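Local coordinates for ATP-dependent helicase FUN30 (Saccharomyces cerevisiae S288c, PDB 5GN1), which uses ATP hydrolysis to remodel nucleosomes in DNA end resection and heterochromatin organization, this chain being the C-terminal part of its ATPase domain, at residues Val73-His76 with Lys77-Ile80; Glu159-Lys162 with Leu163-Phe167; Met182-Gly185 with Lys186-Ala189; Thr261-Gly264 with Gly265-Ile268. All coordinates share one frame; numbering follows the deposited sequence.

Interaction 1 (Val73-His76 with Lys77-Ile80); sequences VLEH and KRMI
His76 and Ile80 meet because His76 CG is anti to the backbone N (chi1 174°) while Ile80 CG1 lies beside its own backbone N (chi1 -82°). The two side chains then run side by side, one turn apart, and point the same way. Ile80 CG1 sits over one face of the imidazole, 4.0 Å from the ring centroid and displaced toward the NE2 side. This is a CH-pi contact. Met79 comes to the same ring obliquely, and its CE lies 3.7 Å from His76 CD2. The ring is held at ND1 by a hydrogen bond to Glu352. Val73 to Ile80 all lie on helix 60-82, in the SNF2-related part of the chain. Four successive i to i+4 backbone bonds run through it, from Lys77 N to Val73 O (2.8 Å) up to Ile80 N to His76 O (2.9 Å). On another side of the helix, Arg78 folds back along the previous turn. A bend at chi3 (-61°) lays one face of its guanidinium over Leu74 O. NH1 of Arg78 rests 3.8 Å from Leu74 CB, and NH2 is 4.0 Å from Glu75 CG. Glu75 and Arg78 make no salt bridge: Glu75 OE2 stays 5.3 Å from Arg78 NH2. Arg78 NE has a long, weak ion pair with Glu84. Lys77 NZ makes a salt bridge with Asp353, and Tyr356 on the same helix, 345-359, packs against Leu74, Lys77 and Arg78.

Interaction 2 (Glu159-Lys162 with Leu163-Phe167); sequences ELHK and LCCNF
Leu163, Cys164 and Cys165 each donate a backbone N-H to the carbonyl four residues back, on Glu159, Leu160 and His161, in the i to i+4 pattern of helix 157-166, and Asn166 N makes a weak fourth bond to Lys162 O, with an N-H...O angle of only 121°. His161 and Cys165 make a sulfur-aromatic contact. The sulfur lies over one face of the imidazole, 3.7 Å from SG of Cys165 to the ring centroid of His161. It is displaced toward the CE1-NE2 side, so that SG is 3.4 Å from both CE1 and NE2 of His161. Two torsions bring this about: His161 CG is anti to its backbone N (chi1 170°), and Cys165 SG lies beside its own (chi1 -69°). Leu160 and Leu163 meet loosely on another side of the helix, 4.3 Å between their CD2 atoms, and both touch Met152 of helix 145-153. Cys164 faces Met129 of helix 123-133, so this helix packs against two neighbours. His161 ND1 is hydrogen-bonded to Leu176 N, which makes it the acceptor and would place the ring proton, if the ring is neutral, on NE2. The sulfur then meets a ring whose rotation that bond probably restrains.

Interaction 3 (Met182-Gly185 with Lys186-Ala189); sequences MQSG and KIDA
Ser184 is the N-cap of helix 185-200 and caps Lys186 N. Ser184 OG is anti to its own backbone N (chi1 161°), and this turns the hydroxyl back over the first turn. There it accepts from Lys186 N at 3.2 Å. The same hydroxyl is hydrogen-bonded to Leu112 O, where it must be the donor. Ser184 O takes a straight bond from Asp188 N (3.0 Å, 168°) and a weak one from Ile187 N. Ile187 places CG1 beside its backbone N (chi1 -58°), 3.8 Å from Ser184 CB. Its other branch, CG2, lies 4.2 Å from Met182 CE. Both Met182 and Ile187 also pack on Val221 of helix 212-224. Asp188 keeps its carboxylate close to the start of the helix, and water 1 joins it to the loop by donating to Asp188 OD1 and to Met182 O. The chain of Lys186 leads away to a salt bridge with Glu316. Without the Ser184 hydroxyl, as with an alanine here, Lys186 N would probably lose its cap and Leu112 O its donor. The charge of Asp188 is likely to suit the positive helix end only through space, since it caps no N-H in this contact.

Interaction 4 (Thr261-Gly264 with Gly265-Ile268); sequences TKAG and GFGI
Phe266 lays one face of its ring flat on the backbone at Ala263. The CA of Ala263 stands over the ring centre, 3.5 Å from the centroid and only 9° off the normal, a CH-pi contact. The methyl lies on the same side of the ring, toward CD2 and CE2, with Ala263 CB 3.7 Å from Phe266 CD2. Lys262 O is on that side too, toward CD1 and CE1, 3.3 Å from Phe266 CE1. The turn brings Phe266 to Ala263, and with CG beside the backbone N (chi1 -61°) the ring folds back against it. Phe266 N donates to Ala263 O (2.9 Å) and Gly265 N to Lys262 O, both i to i+3 bonds. Farther along, water 2 bridges Gly264 O and Gly267 N, where the chain takes a positive phi. Arg241 makes a cation-pi contact with the ring, and Leu232 of strand 229-232 touches both Ala263 and Phe266. A serine in place of Phe266 would probably uncover the Ala263 backbone and leave Arg241 without its aromatic partner. Ile268 O is hydrogen-bonded to Arg294. The sequence and the position, a 3-10 turn directly after strand 256-260, fit motif V of the second RecA-like lobe of SNF2 ATPases, here Thr-Lys-Ala-Gly-Gly-Phe-Gly-Ile.

In the fold
The four contacts follow one another along the chain and none touches another. Interactions 3 and 4 belong to the RecA-like lobe: one starts the helix that leads into strand 205-209, the other follows strand 256-260 of the same parallel sheet. Their centres are 26 Å apart, with nearest atoms about 11 Å apart. Interaction 2 lies on helix 157-166, among the helices that precede interaction 3 in the chain, and its nearest atoms come to about 10 Å from interaction 3. Interaction 1 is the most remote, 31 to 38 Å from the others by centres. Helix 60-82 still links it to interaction 3, since Gln62 near its start bonds Gly185 N. Motif V, at interaction 4, lies in SNF2 relatives in the cleft between the two RecA-like lobes, and probably does so in the whole enzyme.

Interaction 1 (Val73-His76 with Lys77-Ile80)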
ATOM      1  N   VAL A  73      -5.633  -7.080  18.417  1.00 26.45           N
ATOM      2  CA  VAL A  73      -4.299  -7.414  18.915  1.00 20.66           C
ATOM      3  C   VAL A  73      -4.335  -7.670  20.417  1.00 34.17           C
ATOM      4  O   VAL A  73      -3.693  -8.600  20.925  1.00 31.45           O
ATOM      5  CB  VAL A  73      -3.299  -6.293  18.574  1.00 26.08           C
ATOM      6  CG1 VAL A  73      -1.981  -6.561  19.263  1.00 28.28           C
ATOM      7  CG2 VAL A  73      -3.096  -6.197  17.062  1.00 23.29           C
ATOM      8  N   LEU A  74      -5.062  -6.827  21.152  1.00 27.38           N
ATOM      9  CA  LEU A  74      -5.195  -7.008  22.593  1.00 34.71           C
ATOM     10  C   LEU A  74      -5.929  -8.301  22.912  1.00 28.06           C
ATOM     11  O   LEU A  74      -5.479  -9.087  23.748  1.00 34.47           O
ATOM     12  CB  LEU A  74      -5.931  -5.817  23.203  1.00 32.02           C
ATOM     13  CG  LEU A  74      -5.254  -4.452  23.055  1.00 34.72           C
ATOM     14  CD1 LEU A  74      -6.130  -3.337  23.659  1.00 37.42           C
ATOM     15  CD2 LEU A  74      -3.860  -4.479  23.673  1.00 33.47           C
ATOM     16  N   GLU A  75      -7.080  -8.521  22.270  1.00 30.34           N
ATOM     17  CA  GLU A  75      -7.844  -9.745  22.506  1.00 32.97           C
ATOM     18  C   GLU A  75      -7.044 -10.976  22.110  1.00 37.54           C
ATOM     19  O   GLU A  75      -7.114 -12.012  22.782  1.00 36.22           O
ATOM     20  CB  GLU A  75      -9.166  -9.690  21.744  1.00 34.75           C
ATOM     21  CG  GLU A  75     -10.077  -8.589  22.232  1.00 37.17           C
ATOM     22  CD  GLU A  75     -11.186  -8.278  21.264  1.00 49.46           C
ATOM     23  OE1 GLU A  75     -11.203  -8.858  20.154  1.00 37.66           O
ATOM     24  OE2 GLU A  75     -12.045  -7.445  21.615  1.00 52.20           O
ATOM     25  N   HIS A  76      -6.267 -10.875  21.020  1.00 32.33           N
ATOM     26  CA  HIS A  76      -5.431 -11.991  20.581  1.00 31.70           C
ATOM     27  C   HIS A  76      -4.287 -12.231  21.554  1.00 31.28           C
ATOM     28  O   HIS A  76      -4.005 -13.375  21.926  1.00 33.80           O
ATOM     29  CB  HIS A  76      -4.910 -11.721  19.155  1.00 30.96           C
ATOM     30  CG  HIS A  76      -3.915 -12.726  18.653  1.00 28.04           C
ATOM     31  ND1 HIS A  76      -2.580 -12.431  18.493  1.00 24.64           N
ATOM     32  CD2 HIS A  76      -4.065 -14.010  18.241  1.00 28.38           C
ATOM     33  CE1 HIS A  76      -1.942 -13.491  18.026  1.00 26.36           C
ATOM     34  NE2 HIS A  76      -2.821 -14.463  17.860  1.00 24.87           N
ATOM     35  N   LYS A  77      -3.643 -11.175  21.982  1.00 34.32           N
ATOM     36  CA  LYS A  77      -2.513 -11.317  22.867  1.00 35.55           C
ATOM     37  C   LYS A  77      -2.862 -11.821  24.268  1.00 40.11           C
ATOM     38  O   LYS A  77      -2.080 -12.462  24.903  1.00 43.06           O
ATOM     39  CB  LYS A  77      -1.719 -10.042  22.886  1.00 40.57           C
ATOM     40  CG  LYS A  77      -0.385 -10.157  23.549  1.00 40.38           C
ATOM     41  CD  LYS A  77       0.600 -10.923  22.725  1.00 41.95           C
ATOM     42  CE  LYS A  77       1.848 -11.118  23.533  1.00 41.83           C
ATOM     43  NZ  LYS A  77       2.824 -11.993  22.900  1.00 40.51           N
ATOM     44  N   ARG A  78      -4.052 -11.544  24.713  1.00 35.56           N
ATOM     45  CA  ARG A  78      -4.471 -12.040  26.019  1.00 45.62           C
ATOM     46  C   ARG A  78      -4.851 -13.514  25.951  1.00 47.21           C
ATOM     47  O   ARG A  78      -4.557 -14.273  26.883  1.00 47.71           O
ATOM     48  CB  ARG A  78      -5.630 -11.198  26.552  1.00 44.10           C
ATOM     49  CG  ARG A  78      -5.197  -9.793  26.991  1.00 44.33           C
ATOM     50  CD  ARG A  78      -6.246  -9.137  27.868  1.00 51.39           C
ATOM     51  NE  ARG A  78      -7.517  -8.982  27.167  1.00 50.84           N
ATOM     52  CZ  ARG A  78      -7.934  -7.848  26.611  1.00 48.15           C
ATOM     53  NH1 ARG A  78      -7.190  -6.749  26.691  1.00 41.04           N
ATOM     54  NH2 ARG A  78      -9.106  -7.816  25.991  1.00 45.43           N
ATOM     55  N   MET A  79      -5.518 -13.927  24.867  1.00 41.36           N
ATOM     56  CA  MET A  79      -5.667 -15.350  24.568  1.00 42.33           C
ATOM     57  C   MET A  79      -4.317 -16.050  24.555  1.00 40.33           C
ATOM     58  O   MET A  79      -4.101 -17.020  25.285  1.00 50.92           O
ATOM     59  CB  MET A  79      -6.379 -15.535  23.227  1.00 41.11           C
ATOM     60  CG  MET A  79      -6.312 -16.950  22.663  1.00 30.58           C
ATOM     61  SD  MET A  79      -7.401 -17.069  21.248  1.00 36.07           S
ATOM     62  CE  MET A  79      -6.367 -16.343  19.952  1.00 30.88           C
ATOM     63  N   ILE A  80      -3.376 -15.537  23.760  1.00 41.54           N
ATOM     64  CA  ILE A  80      -2.062 -16.157  23.596  1.00 41.67           C
ATOM     65  C   ILE A  80      -1.350 -16.373  24.915  1.00 55.30           C
ATOM     66  O   ILE A  80      -0.505 -17.276  25.039  1.00 51.98           O
ATOM     67  CB  ILE A  80      -1.228 -15.300  22.614  1.00 45.69           C
ATOM     68  CG1 ILE A  80      -1.620 -15.655  21.190  1.00 40.74           C
ATOM     69  CG2 ILE A  80       0.261 -15.501  22.793  1.00 43.54           C
ATOM     70  CD1 ILE A  80      -1.324 -17.091  20.851  1.00 39.65           C
TER

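Interaction 2 (Glu159-Lys162 with Leu163-Phe167)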
ATOM      1  N   GLU A 159     -10.851  -2.406  -4.091  1.00 18.66           N
ATOM      2  CA  GLU A 159     -11.124  -3.478  -5.043  1.00 17.27           C
ATOM      3  C   GLU A 159     -12.593  -3.467  -5.446  1.00 22.48           C
ATOM      4  O   GLU A 159     -12.933  -3.716  -6.611  1.00 21.87           O
ATOM      5  CB  GLU A 159     -10.743  -4.838  -4.452  1.00 19.77           C
ATOM      6  CG  GLU A 159      -9.244  -5.026  -4.282  1.00 20.68           C
ATOM      7  CD  GLU A 159      -8.870  -6.118  -3.288  1.00 30.85           C
ATOM      8  OE1 GLU A 159      -9.756  -6.646  -2.565  1.00 23.80           O
ATOM      9  OE2 GLU A 159      -7.672  -6.461  -3.262  1.00 29.66           O
ATOM     10  N   LEU A 160     -13.481  -3.177  -4.498  1.00 20.83           N
ATOM     11  CA  LEU A 160     -14.899  -3.165  -4.838  1.00 26.37           C
ATOM     12  C   LEU A 160     -15.220  -1.988  -5.746  1.00 23.62           C
ATOM     13  O   LEU A 160     -16.024  -2.118  -6.674  1.00 28.02           O
ATOM     14  CB  LEU A 160     -15.748  -3.147  -3.566  1.00 20.55           C
ATOM     15  CG  LEU A 160     -15.761  -4.510  -2.885  1.00 22.73           C
ATOM     16  CD1 LEU A 160     -16.082  -4.413  -1.404  1.00 20.36           C
ATOM     17  CD2 LEU A 160     -16.722  -5.464  -3.599  1.00 27.13           C
ATOM     18  N   HIS A 161     -14.569  -0.844  -5.510  1.00 21.96           N
ATOM     19  CA  HIS A 161     -14.652   0.269  -6.444  1.00 25.28           C
ATOM     20  C   HIS A 161     -14.227  -0.150  -7.850  1.00 32.01           C
ATOM     21  O   HIS A 161     -14.910   0.162  -8.835  1.00 26.90           O
ATOM     22  CB  HIS A 161     -13.799   1.436  -5.961  1.00 27.12           C
ATOM     23  CG  HIS A 161     -13.661   2.515  -6.988  1.00 26.03           C
ATOM     24  ND1 HIS A 161     -14.726   3.299  -7.382  1.00 28.82           N
ATOM     25  CD2 HIS A 161     -12.607   2.900  -7.746  1.00 30.26           C
ATOM     26  CE1 HIS A 161     -14.324   4.145  -8.312  1.00 34.38           C
ATOM     27  NE2 HIS A 161     -13.044   3.920  -8.557  1.00 37.83           N
ATOM     28  N   LYS A 162     -13.092  -0.850  -7.970  1.00 29.56           N
ATOM     29  CA  LYS A 162     -12.664  -1.276  -9.303  1.00 29.96           C
ATOM     30  C   LYS A 162     -13.631  -2.296  -9.898  1.00 28.51           C
ATOM     31  O   LYS A 162     -13.868  -2.283 -11.107  1.00 35.00           O
ATOM     32  CB  LYS A 162     -11.242  -1.834  -9.265  1.00 29.47           C
ATOM     33  CG  LYS A 162     -10.173  -0.798  -8.898  1.00 35.46           C
ATOM     34  CD  LYS A 162     -10.170   0.418  -9.837  1.00 39.30           C
ATOM     35  CE  LYS A 162      -9.535   0.097 -11.182  1.00 42.44           C
ATOM     36  NZ  LYS A 162      -9.439   1.291 -12.067  1.00 48.59           N
ATOM     37  N   LEU A 163     -14.224  -3.164  -9.075  1.00 30.84           N
ATOM     38  CA  LEU A 163     -15.251  -4.069  -9.589  1.00 32.16           C
ATOM     39  C   LEU A 163     -16.432  -3.298 -10.178  1.00 40.74           C
ATOM     40  O   LEU A 163     -17.008  -3.704 -11.199  1.00 42.36           O
ATOM     41  CB  LEU A 163     -15.733  -5.006  -8.486  1.00 32.85           C
ATOM     42  CG  LEU A 163     -16.770  -6.065  -8.879  1.00 38.87           C
ATOM     43  CD1 LEU A 163     -16.173  -7.090  -9.825  1.00 42.09           C
ATOM     44  CD2 LEU A 163     -17.364  -6.731  -7.652  1.00 34.48           C
ATOM     45  N   CYS A 164     -16.817  -2.187  -9.542  1.00 37.87           N
ATOM     46  CA  CYS A 164     -17.903  -1.372 -10.073  1.00 40.37           C
ATOM     47  C   CYS A 164     -17.470  -0.637 -11.336  1.00 36.37           C
ATOM     48  O   CYS A 164     -18.297  -0.374 -12.215  1.00 47.73           O
ATOM     49  CB  CYS A 164     -18.399  -0.376  -9.015  1.00 27.25           C
ATOM     50  SG  CYS A 164     -18.961  -1.079  -7.477  1.00 35.47           S
ATOM     51  N   CYS A 165     -16.185  -0.308 -11.457  1.00 41.07           N
ATOM     52  CA  CYS A 165     -15.703   0.350 -12.664  1.00 38.80           C
ATOM     53  C   CYS A 165     -15.501  -0.611 -13.827  1.00 49.93           C
ATOM     54  O   CYS A 165     -15.306  -0.146 -14.958  1.00 44.68           O
ATOM     55  CB  CYS A 165     -14.393   1.089 -12.395  1.00 38.51           C
ATOM     56  SG  CYS A 165     -14.548   2.548 -11.329  1.00 41.78           S
ATOM     57  N   ASN A 166     -15.538  -1.928 -13.580  1.00 49.60           N
ATOM     58  CA  ASN A 166     -15.397  -2.927 -14.634  1.00 51.06           C
ATOM     59  C   ASN A 166     -16.726  -3.534 -15.066  1.00 53.12           C
ATOM     60  O   ASN A 166     -16.808  -4.094 -16.164  1.00 59.09           O
ATOM     61  CB  ASN A 166     -14.451  -4.047 -14.176  1.00 52.84           C
ATOM     62  CG  ASN A 166     -13.987  -4.929 -15.322  1.00 58.65           C
ATOM     63  OD1 ASN A 166     -12.986  -4.639 -15.978  1.00 61.01           O
ATOM     64  ND2 ASN A 166     -14.711  -6.018 -15.564  1.00 50.63           N
ATOM     65  N   PHE A 167     -17.764  -3.438 -14.238  1.00 58.00           N
ATOM     66  CA  PHE A 167     -19.116  -3.867 -14.587  1.00 51.75           C
ATOM     67  C   PHE A 167     -20.084  -2.692 -14.417  1.00 53.26           C
ATOM     68  O   PHE A 167     -21.016  -2.751 -13.601  1.00 48.80           O
ATOM     69  CB  PHE A 167     -19.548  -5.049 -13.723  1.00 56.45           C
ATOM     70  CG  PHE A 167     -18.754  -6.319 -13.957  1.00 63.94           C
ATOM     71  CD1 PHE A 167     -17.408  -6.397 -13.628  1.00 63.75           C
ATOM     72  CD2 PHE A 167     -19.375  -7.453 -14.466  1.00 65.90           C
ATOM     73  CE1 PHE A 167     -16.693  -7.573 -13.828  1.00 62.35           C
ATOM     74  CE2 PHE A 167     -18.666  -8.631 -14.666  1.00 65.47           C
ATOM     75  CZ  PHE A 167     -17.323  -8.686 -14.346  1.00 64.45           C
TER

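Interaction 3 (Met182-Gly185 with Lys186-Ala189)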
ATOM      1  N   MET A 182      -8.200  10.190  -1.954  1.00 21.25           N
ATOM      2  CA  MET A 182      -7.352  11.244  -1.402  1.00 24.27           C
ATOM      3  C   MET A 182      -7.320  11.251   0.121  1.00 24.18           C
ATOM      4  O   MET A 182      -6.434  11.893   0.693  1.00 25.22           O
ATOM      5  CB  MET A 182      -7.811  12.634  -1.878  1.00 25.99           C
ATOM      6  CG  MET A 182      -7.999  12.754  -3.367  1.00 24.80           C
ATOM      7  SD  MET A 182      -6.454  12.428  -4.230  1.00 25.22           S
ATOM      8  CE  MET A 182      -5.522  13.920  -3.869  1.00 24.92           C
ATOM      9  N   GLN A 183      -8.248  10.559   0.791  1.00 26.58           N
ATOM     10  CA  GLN A 183      -8.410  10.694   2.243  1.00 28.33           C
ATOM     11  C   GLN A 183      -7.513   9.701   2.983  1.00 25.89           C
ATOM     12  O   GLN A 183      -7.941   8.644   3.453  1.00 26.59           O
ATOM     13  CB  GLN A 183      -9.866  10.518   2.637  1.00 27.52           C
ATOM     14  CG  GLN A 183     -10.774  11.609   2.117  1.00 33.80           C
ATOM     15  CD  GLN A 183     -12.214  11.352   2.516  1.00 41.68           C
ATOM     16  OE1 GLN A 183     -12.543  11.306   3.704  1.00 49.54           O
ATOM     17  NE2 GLN A 183     -13.077  11.172   1.527  1.00 38.57           N
ATOM     18  N   SER A 184      -6.248  10.087   3.119  1.00 20.00           N
ATOM     19  CA  SER A 184      -5.268   9.360   3.908  1.00 21.54           C
ATOM     20  C   SER A 184      -4.190  10.348   4.322  1.00 24.67           C
ATOM     21  O   SER A 184      -3.864  11.261   3.566  1.00 25.10           O
ATOM     22  CB  SER A 184      -4.650   8.204   3.116  1.00 22.61           C
ATOM     23  OG  SER A 184      -3.427   7.786   3.688  1.00 21.72           O
ATOM     24  N   GLY A 185      -3.635  10.155   5.524  1.00 25.16           N
ATOM     25  CA  GLY A 185      -2.553  11.020   5.969  1.00 27.16           C
ATOM     26  C   GLY A 185      -1.302  10.891   5.119  1.00 26.42           C
ATOM     27  O   GLY A 185      -0.546  11.855   4.957  1.00 23.02           O
ATOM     28  N   LYS A 186      -1.054   9.707   4.565  1.00 22.55           N
ATOM     29  CA  LYS A 186       0.101   9.587   3.687  1.00 22.92           C
ATOM     30  C   LYS A 186      -0.134  10.280   2.352  1.00 22.05           C
ATOM     31  O   LYS A 186       0.829  10.733   1.720  1.00 23.29           O
ATOM     32  CB  LYS A 186       0.472   8.123   3.468  1.00 23.90           C
ATOM     33  CG  LYS A 186       1.167   7.504   4.644  1.00 30.55           C
ATOM     34  CD  LYS A 186       2.324   6.637   4.196  1.00 23.65           C
ATOM     35  CE  LYS A 186       2.975   6.037   5.407  1.00 22.94           C
ATOM     36  NZ  LYS A 186       3.992   5.002   5.104  1.00 23.82           N
ATOM     37  N   ILE A 187      -1.387  10.373   1.903  1.00 23.14           N
ATOM     38  CA  ILE A 187      -1.650  11.089   0.655  1.00 19.96           C
ATOM     39  C   ILE A 187      -1.516  12.586   0.878  1.00 25.29           C
ATOM     40  O   ILE A 187      -0.967  13.303   0.035  1.00 23.17           O
ATOM     41  CB  ILE A 187      -3.029  10.712   0.079  1.00 20.26           C
ATOM     42  CG1 ILE A 187      -3.107   9.199  -0.168  1.00 19.40           C
ATOM     43  CG2 ILE A 187      -3.309  11.485  -1.223  1.00 21.22           C
ATOM     44  CD1 ILE A 187      -2.008   8.624  -1.068  1.00 19.37           C
ATOM     45  N   ASP A 188      -1.999  13.081   2.025  1.00 24.58           N
ATOM     46  CA  ASP A 188      -1.775  14.478   2.394  1.00 26.80           C
ATOM     47  C   ASP A 188      -0.294  14.827   2.325  1.00 21.83           C
ATOM     48  O   ASP A 188       0.099  15.830   1.711  1.00 24.45           O
ATOM     49  CB  ASP A 188      -2.318  14.753   3.802  1.00 23.18           C
ATOM     50  CG  ASP A 188      -3.845  14.788   3.849  1.00 33.21           C
ATOM     51  OD1 ASP A 188      -4.477  15.095   2.813  1.00 32.61           O
ATOM     52  OD2 ASP A 188      -4.410  14.525   4.935  1.00 37.50           O
ATOM     53  N   ALA A 189       0.546  13.996   2.945  1.00 22.92           N
ATOM     54  CA  ALA A 189       1.983  14.230   2.895  1.00 24.11           C
ATOM     55  C   ALA A 189       2.516  14.126   1.469  1.00 22.12           C
ATOM     56  O   ALA A 189       3.353  14.934   1.054  1.00 24.08           O
ATOM     57  CB  ALA A 189       2.703  13.244   3.814  1.00 25.10           C
TER
HETATM   58  O   HOH W   1      -4.908  14.302   0.340  1.00 29.96           O

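Interaction 4 (Thr261-Gly264 with Gly265-Ile268)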
ATOM      1  N   THR A 261       8.653  -1.857  -4.904  1.00 21.03           N
ATOM      2  CA  THR A 261       9.990  -1.824  -4.323  1.00 20.65           C
ATOM      3  C   THR A 261      10.862  -2.946  -4.875  1.00 21.00           C
ATOM      4  O   THR A 261      12.067  -2.753  -5.067  1.00 21.34           O
ATOM      5  CB  THR A 261       9.872  -1.886  -2.806  1.00 22.95           C
ATOM      6  OG1 THR A 261       9.127  -0.744  -2.377  1.00 23.55           O
ATOM      7  CG2 THR A 261      11.230  -1.869  -2.137  1.00 23.75           C
ATOM      8  N   LYS A 262      10.260  -4.093  -5.199  1.00 25.01           N
ATOM      9  CA  LYS A 262      10.993  -5.197  -5.816  1.00 27.96           C
ATOM     10  C   LYS A 262      11.555  -4.825  -7.189  1.00 31.23           C
ATOM     11  O   LYS A 262      12.533  -5.438  -7.629  1.00 25.50           O
ATOM     12  CB  LYS A 262      10.090  -6.442  -5.909  1.00 33.37           C
ATOM     13  CG  LYS A 262       8.802  -6.276  -6.740  1.00 36.23           C
ATOM     14  CD  LYS A 262       7.780  -7.428  -6.528  1.00 45.21           C
ATOM     15  CE  LYS A 262       6.576  -7.399  -7.523  1.00 43.90           C
ATOM     16  NZ  LYS A 262       5.404  -6.448  -7.309  1.00 35.26           N
ATOM     17  N   ALA A 263      10.990  -3.815  -7.870  1.00 28.58           N
ATOM     18  CA  ALA A 263      11.635  -3.351  -9.098  1.00 29.03           C
ATOM     19  C   ALA A 263      13.022  -2.793  -8.825  1.00 30.47           C
ATOM     20  O   ALA A 263      13.849  -2.740  -9.743  1.00 29.60           O
ATOM     21  CB  ALA A 263      10.775  -2.303  -9.823  1.00 27.32           C
ATOM     22  N   GLY A 264      13.305  -2.394  -7.580  1.00 26.78           N
ATOM     23  CA  GLY A 264      14.666  -2.062  -7.212  1.00 26.19           C
ATOM     24  C   GLY A 264      15.657  -3.146  -7.578  1.00 29.99           C
ATOM     25  O   GLY A 264      16.842  -2.866  -7.782  1.00 29.64           O
ATOM     26  N   GLY A 265      15.190  -4.391  -7.691  1.00 34.31           N
ATOM     27  CA  GLY A 265      16.033  -5.509  -8.064  1.00 31.40           C
ATOM     28  C   GLY A 265      16.097  -5.864  -9.533  1.00 32.67           C
ATOM     29  O   GLY A 265      16.781  -6.830  -9.888  1.00 34.10           O
ATOM     30  N   PHE A 266      15.411  -5.130 -10.410  1.00 28.76           N
ATOM     31  CA  PHE A 266      15.348  -5.472 -11.830  1.00 32.17           C
ATOM     32  C   PHE A 266      16.530  -4.936 -12.634  1.00 31.48           C
ATOM     33  O   PHE A 266      16.555  -5.120 -13.851  1.00 30.97           O
ATOM     34  CB  PHE A 266      14.047  -4.951 -12.470  1.00 29.16           C
ATOM     35  CG  PHE A 266      12.778  -5.521 -11.870  1.00 31.78           C
ATOM     36  CD1 PHE A 266      12.816  -6.564 -10.954  1.00 33.13           C
ATOM     37  CD2 PHE A 266      11.538  -5.015 -12.245  1.00 33.92           C
ATOM     38  CE1 PHE A 266      11.646  -7.081 -10.407  1.00 29.89           C
ATOM     39  CE2 PHE A 266      10.354  -5.529 -11.705  1.00 33.97           C
ATOM     40  CZ  PHE A 266      10.412  -6.563 -10.784  1.00 33.80           C
ATOM     41  N   GLY A 267      17.485  -4.263 -11.995  1.00 35.99           N
ATOM     42  CA  GLY A 267      18.601  -3.660 -12.715  1.00 32.43           C
ATOM     43  C   GLY A 267      18.210  -2.608 -13.737  1.00 29.80           C
ATOM     44  O   GLY A 267      18.881  -2.477 -14.764  1.00 39.03           O
ATOM     45  N   ILE A 268      17.140  -1.852 -13.486  1.00 26.36           N
ATOM     46  CA  ILE A 268      16.713  -0.805 -14.409  1.00 29.73           C
ATOM     47  C   ILE A 268      17.383   0.498 -14.004  1.00 27.64           C
ATOM     48  O   ILE A 268      17.747   0.709 -12.840  1.00 26.89           O
ATOM     49  CB  ILE A 268      15.176  -0.655 -14.459  1.00 26.71           C
ATOM     50  CG1 ILE A 268      14.618  -0.288 -13.083  1.00 26.95           C
ATOM     51  CG2 ILE A 268      14.529  -1.932 -14.980  1.00 30.19           C
ATOM     52  CD1 ILE A 268      13.102  -0.304 -13.019  1.00 30.43           C
TER
HETATM   53  O   HOH W   2      18.752  -4.354  -9.402  1.00 33.01           O